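PDB 3LTO: mevalonate diphosphate decarboxylase from Legionella pneumophila, which probably catalyses the ATP-dependent decarboxylation of mevalonate diphosphate to isopentenyl diphosphate, feeding isoprenoid lipid synthesis. Local coordinates for residues 8-13 against 31-36; 112-117 against 145-150. All coordinates share one frame; numbering follows the deposited sequence.

Interaction 1 of 2, residues 8-13 against 31-36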
loop_
_atom_site.group_PDB
_atom_site.type_symbol
_atom_site.label_atom_id
_atom_site.label_comp_id
_atom_site.label_asym_id
_atom_site.label_seq_id
_atom_site.Cartn_x
_atom_site.Cartn_y
_atom_site.Cartn_z
ATOM N N PRO A 8 -9.433 -2.062 20.488
ATOM C CA PRO A 8 -9.857 -0.713 20.852
ATOM C C PRO A 8 -10.531 0.042 19.715
ATOM O O PRO A 8 -10.335 -0.267 18.543
ATOM C CB PRO A 8 -8.554 -0.059 21.272
ATOM C CG PRO A 8 -7.580 -0.648 20.297
ATOM C CD PRO A 8 -7.984 -2.115 20.224
ATOM N N ALA A 9 -11.343 1.029 20.067
ATOM C CA ALA A 9 -11.987 1.846 19.057
ATOM C C ALA A 9 -10.966 2.922 18.718
ATOM O O ALA A 9 -9.944 3.050 19.393
ATOM C CB ALA A 9 -13.246 2.478 19.610
ATOM N N ASN A 10 -11.219 3.685 17.671
ATOM C CA ASN A 10 -10.297 4.746 17.317
ATOM C C ASN A 10 -11.116 5.868 16.720
ATOM O O ASN A 10 -12.192 5.627 16.170
ATOM C CB ASN A 10 -9.226 4.234 16.336
ATOM C CG ASN A 10 -9.737 4.096 14.913
ATOM O OD1 ASN A 10 -10.007 5.091 14.235
ATOM N ND2 ASN A 10 -9.867 2.854 14.449
ATOM N N ILE A 11 -10.618 7.093 16.861
ATOM C CA ILE A 11 -11.299 8.280 16.353
ATOM C C ILE A 11 -10.411 9.041 15.361
ATOM O O ILE A 11 -9.307 9.480 15.689
ATOM C CB ILE A 11 -11.687 9.221 17.510
ATOM C CG1 ILE A 11 -12.410 10.452 16.961
ATOM C CG2 ILE A 11 -10.446 9.639 18.280
ATOM C CD1 ILE A 11 -13.737 10.146 16.308
ATOM N N ALA A 12 -10.915 9.195 14.143
ATOM C CA ALA A 12 -10.185 9.868 13.081
ATOM C C ALA A 12 -10.225 11.395 13.108
ATOM O O ALA A 12 -11.286 12.000 13.258
ATOM C CB ALA A 12 -10.691 9.359 11.728
ATOM N N LEU A 13 -9.048 12.005 12.975
ATOM C CA LEU A 13 -8.906 13.461 12.916
ATOM C C LEU A 13 -9.034 13.845 11.428
ATOM O O LEU A 13 -9.600 14.891 11.089
ATOM C CB LEU A 13 -7.546 13.888 13.486
ATOM C CG LEU A 13 -7.467 14.077 15.010
ATOM C CD1 LEU A 13 -8.113 12.905 15.711
ATOM C CD2 LEU A 13 -6.023 14.234 15.453
ATOM N N SER A 31 -5.854 8.574 6.135
ATOM C CA SER A 31 -6.641 8.866 7.322
ATOM C C SER A 31 -5.745 8.762 8.552
ATOM O O SER A 31 -4.795 7.975 8.577
ATOM C CB SER A 31 -7.835 7.908 7.427
ATOM O OG SER A 31 -7.431 6.544 7.456
ATOM N N LEU A 32 -6.037 9.581 9.559
ATOM C CA LEU A 32 -5.276 9.618 10.807
ATOM C C LEU A 32 -6.231 9.554 12.000
ATOM O O LEU A 32 -7.169 10.354 12.094
ATOM C CB LEU A 32 -4.463 10.913 10.888
ATOM C CG LEU A 32 -3.709 11.152 12.194
ATOM C CD1 LEU A 32 -2.418 10.365 12.191
ATOM C CD2 LEU A 32 -3.412 12.620 12.343
ATOM N N SER A 33 -5.990 8.622 12.919
ATOM C CA SER A 33 -6.867 8.491 14.070
ATOM C C SER A 33 -6.137 8.270 15.387
ATOM O O SER A 33 -4.974 7.862 15.413
ATOM C CB SER A 33 -7.854 7.342 13.842
ATOM O OG SER A 33 -7.163 6.113 13.689
ATOM N N TYR A 34 -6.838 8.555 16.480
ATOM C CA TYR A 34 -6.297 8.367 17.816
ATOM C C TYR A 34 -6.893 7.060 18.327
ATOM O O TYR A 34 -8.095 6.833 18.188
ATOM C CB TYR A 34 -6.724 9.505 18.737
ATOM C CG TYR A 34 -6.125 9.398 20.126
ATOM C CD1 TYR A 34 -4.744 9.417 20.310
ATOM C CD2 TYR A 34 -6.936 9.253 21.250
ATOM C CE1 TYR A 34 -4.184 9.289 21.577
ATOM C CE2 TYR A 34 -6.382 9.123 22.524
ATOM C CZ TYR A 34 -5.007 9.142 22.676
ATOM O OH TYR A 34 -4.449 9.002 23.928
ATOM N N THR A 35 -6.068 6.201 18.911
ATOM C CA THR A 35 -6.573 4.932 19.413
ATOM C C THR A 35 -7.126 5.117 20.828
ATOM O O THR A 35 -6.402 5.488 21.743
ATOM C CB THR A 35 -5.461 3.851 19.384
ATOM O OG1 THR A 35 -4.898 3.782 18.064
ATOM C CG2 THR A 35 -6.033 2.481 19.730
ATOM N N LEU A 36 -8.423 4.878 20.990
ATOM C CA LEU A 36 -9.083 5.026 22.283
ATOM C C LEU A 36 -8.993 3.716 23.058
ATOM O O LEU A 36 -9.961 2.958 23.154
ATOM C CB LEU A 36 -10.544 5.425 22.063
ATOM C CG LEU A 36 -10.728 6.744 21.300
ATOM C CD1 LEU A 36 -12.163 6.888 20.825
ATOM C CD2 LEU A 36 -10.336 7.904 22.204
#

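Interaction 2 of 2, residues 112-117 against 145-150. With SO4 (sulfate ion), chain D; SO4 (sulfate ion), chain C.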
loop_
_atom_site.group_PDB
_atom_site.type_symbol
_atom_site.label_atom_id
_atom_site.label_comp_id
_atom_site.label_asym_id
_atom_site.label_seq_id
_atom_site.Cartn_x
_atom_site.Cartn_y
_atom_site.Cartn_z
ATOM N N SER A 112 -13.907 -1.318 16.163
ATOM C CA SER A 112 -13.325 -2.188 17.178
ATOM C C SER A 112 -13.907 -3.599 17.122
ATOM O O SER A 112 -13.215 -4.569 17.423
ATOM C CB SER A 112 -13.508 -1.588 18.581
ATOM O OG SER A 112 -14.868 -1.310 18.862
ATOM N N SER A 113 -15.169 -3.722 16.729
ATOM C CA SER A 113 -15.782 -5.044 16.641
ATOM C C SER A 113 -15.067 -5.913 15.614
ATOM O O SER A 113 -14.693 -7.047 15.908
ATOM C CB SER A 113 -17.257 -4.932 16.260
ATOM O OG SER A 113 -17.991 -4.288 17.285
ATOM N N PHE A 114 -14.888 -5.379 14.407
ATOM C CA PHE A 114 -14.226 -6.127 13.347
ATOM C C PHE A 114 -12.770 -6.434 13.697
ATOM O O PHE A 114 -12.271 -7.514 13.379
ATOM C CB PHE A 114 -14.324 -5.377 12.006
ATOM C CG PHE A 114 -15.666 -5.536 11.319
ATOM C CD1 PHE A 114 -16.733 -4.703 11.634
ATOM C CD2 PHE A 114 -15.870 -6.557 10.390
ATOM C CE1 PHE A 114 -17.981 -4.885 11.040
ATOM C CE2 PHE A 114 -17.114 -6.748 9.791
ATOM C CZ PHE A 114 -18.173 -5.912 10.116
ATOM N N ALA A 115 -12.093 -5.499 14.361
ATOM C CA ALA A 115 -10.702 -5.741 14.759
ATOM C C ALA A 115 -10.658 -6.911 15.746
ATOM O O ALA A 115 -9.818 -7.807 15.615
ATOM C CB ALA A 115 -10.095 -4.493 15.397
ATOM N N ALA A 116 -11.570 -6.899 16.722
ATOM C CA ALA A 116 -11.662 -7.966 17.729
ATOM C C ALA A 116 -11.953 -9.310 17.056
ATOM O O ALA A 116 -11.331 -10.316 17.372
ATOM C CB ALA A 116 -12.766 -7.652 18.742
ATOM N N LEU A 117 -12.910 -9.322 16.135
ATOM C CA LEU A 117 -13.244 -10.548 15.426
ATOM C C LEU A 117 -12.016 -11.056 14.668
ATOM O O LEU A 117 -11.719 -12.249 14.675
ATOM C CB LEU A 117 -14.389 -10.310 14.430
ATOM C CG LEU A 117 -14.739 -11.511 13.537
ATOM C CD1 LEU A 117 -14.986 -12.748 14.391
ATOM C CD2 LEU A 117 -15.977 -11.189 12.710
ATOM N N LEU A 145 -10.779 -5.550 5.238
ATOM C CA LEU A 145 -11.792 -6.040 4.303
ATOM C C LEU A 145 -13.222 -6.111 4.820
ATOM O O LEU A 145 -14.168 -6.170 4.032
ATOM C CB LEU A 145 -11.360 -7.407 3.770
ATOM C CG LEU A 145 -9.968 -7.331 3.138
ATOM C CD1 LEU A 145 -9.434 -8.712 2.852
ATOM C CD2 LEU A 145 -10.055 -6.501 1.868
ATOM N N GLY A 146 -13.384 -6.122 6.135
ATOM C CA GLY A 146 -14.718 -6.153 6.705
ATOM C C GLY A 146 -15.119 -4.742 7.110
ATOM O O GLY A 146 -16.278 -4.357 7.010
ATOM N N SER A 147 -14.139 -3.968 7.570
ATOM C CA SER A 147 -14.361 -2.591 7.994
ATOM C C SER A 147 -13.103 -1.758 7.786
ATOM O O SER A 147 -12.079 -1.982 8.436
ATOM C CB SER A 147 -14.755 -2.546 9.469
ATOM O OG SER A 147 -14.471 -1.271 10.020
ATOM N N GLY A 148 -13.185 -0.797 6.876
ATOM C CA GLY A 148 -12.046 0.050 6.596
ATOM C C GLY A 148 -11.432 0.650 7.843
ATOM O O GLY A 148 -10.227 0.534 8.072
ATOM N N SER A 149 -12.274 1.276 8.658
ATOM C CA SER A 149 -11.843 1.922 9.893
ATOM C C SER A 149 -11.106 1.003 10.856
ATOM O O SER A 149 -10.190 1.445 11.559
ATOM C CB SER A 149 -13.048 2.506 10.621
ATOM O OG SER A 149 -13.818 3.300 9.744
ATOM N N SER A 150 -11.492 -0.268 10.887
ATOM C CA SER A 150 -10.885 -1.204 11.822
ATOM C C SER A 150 -9.382 -1.443 11.691
ATOM O O SER A 150 -8.738 -1.778 12.685
ATOM C CB SER A 150 -11.617 -2.550 11.783
ATOM O OG SER A 150 -11.277 -3.286 10.629
HETATM S S SO4 D . -15.357 0.252 3.992
HETATM O O1 SO4 D . -13.989 0.232 3.455
HETATM O O2 SO4 D . -15.429 -0.551 5.222
HETATM O O3 SO4 D . -15.740 1.641 4.296
HETATM O O4 SO4 D . -16.286 -0.298 2.990
HETATM S S SO4 C . -13.312 7.296 9.388
HETATM O O1 SO4 C . -12.006 7.886 9.047
HETATM O O2 SO4 C . -13.076 5.994 10.020
HETATM O O3 SO4 C . -14.010 8.195 10.317
HETATM O O4 SO4 C . -14.142 7.102 8.194
#

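Interaction 1 of 2, residues 8-13 against 31-36
Ile11 and Tyr34 form a hydrogen-bonded antiparallel pair with a backbone bond in each direction. Ile11 N lies 2.9 Å from Tyr34 O, while Tyr34 N lies 2.8 Å from Ile11 O. Toward the corner at Leu13, Leu13 N meets Leu32 O at 2.7 Å. At the other end Leu36 N reaches Ala9 O at 2.9 Å. The axes of the short segments 8-12 and 31-36 run at 140° to each other, well short of flat antiparallel, and the non-hydrogen-bonded pair Ala12 and Ser33 is pinched to a CA-CA distance of 3.7 Å.

One side of this two-stranded unit carries Asn10, Ala12, Ser33 and Thr35. With CG held between backbone N and carbonyl carbon (chi1 77°), Asn10 turns its amide along this side, OD1 facing Ser33; its ND2 is held by Ser153 OG. Thr35 OG1 bonds to Tyr155 O. Ile11, Tyr34 and Leu36 occupy the reverse side. There Ile11 CG2 rests 3.8 Å from Tyr34 CB, the two side chains crossing obliquely, and Leu36 CD1 packs against Ile11 CB. Near the start of segment 8-13, Pro8 CG abuts Thr35 CG2 at 3.5 Å.

The pairing belongs to the mixed sheet of the N-terminal domain, assigned to the ribosomal S5-like clan. Strand 158-162 pairs with the other edge of 31-36, where Ser33 bonds to Ala159, and the Tyr34 ring meets Trp158. Helix 208-224 covers Leu13 and Leu32 through Leu219 and Phe223.

Interaction 2 of 2, residues 112-117 against 145-150
Phe114 lays one face of its ring against the backbone of Gly146 and Ser147, joining the helix that follows the phosphate-binding loop of the GHMP kinase fold to a serine- and glycine-rich loop. In helix 110-129 the Phe114 side chain leaves with CG anti to the carbonyl carbon (chi1 -79°), which brings the ring over to segment 145-150. Gly146 O stands 3.8 Å above the ring plane, offset toward the rim near CE2, and Arg75 NH2 also bonds to that oxygen. Closer to the ring's root, Ser147 CB sits 3.6 Å from Phe114 CG. Phe76 of helix 71-87 meets the same ring edge-to-face.

Ser147 works in two directions. Its CB serves the aromatic contact, whereas OG, roughly anti to the backbone N (chi1 157°), accepts from Ser150 N at 3.3 Å in an ST motif, the chain at 148-150 having helical backbone angles. Ser150 OG turns back to donate to Ser147 O at 2.7 Å, on a lone pair in the carbonyl plane, and Ser143 OG gives it a second partner. Ser150 CB then lies 3.9 Å from Phe114 CB, and beside Ala115.

Beyond the turn, two sulfates mark a pocket consistent with a site for phosphate groups, with further partners among Tyr16, Lys20, Arg144 and Arg152. Ser149 OG bonds to O2 of the chain C sulfate at 2.8 Å. Gly148 N points its N-H almost straight, at 169°, to O2 of the chain D sulfate, 2.8 Å away.

Along the chain both segments of interaction 1 come first, and those of interaction 2 follow; all four belong to the S5-like N-terminal domain. Their centres lie about 13 Å apart. The first joins strands 2-12 and 31-47 of the mixed sheet; the second ties helix 110-129 to the loop between helix 136-144 and strand 158-162. They meet directly: Asn10 ND2 probably hydrogen-bonds to Ser149 O at 3.2 Å, and Ser112 CB packs 3.4 Å from Pro8 O. The chain C sulfate lies near both, beside the Ala12 side chain and bonded to Ser149, so sheet and loop together border a pocket that probably receives phosphate groups of the substrates.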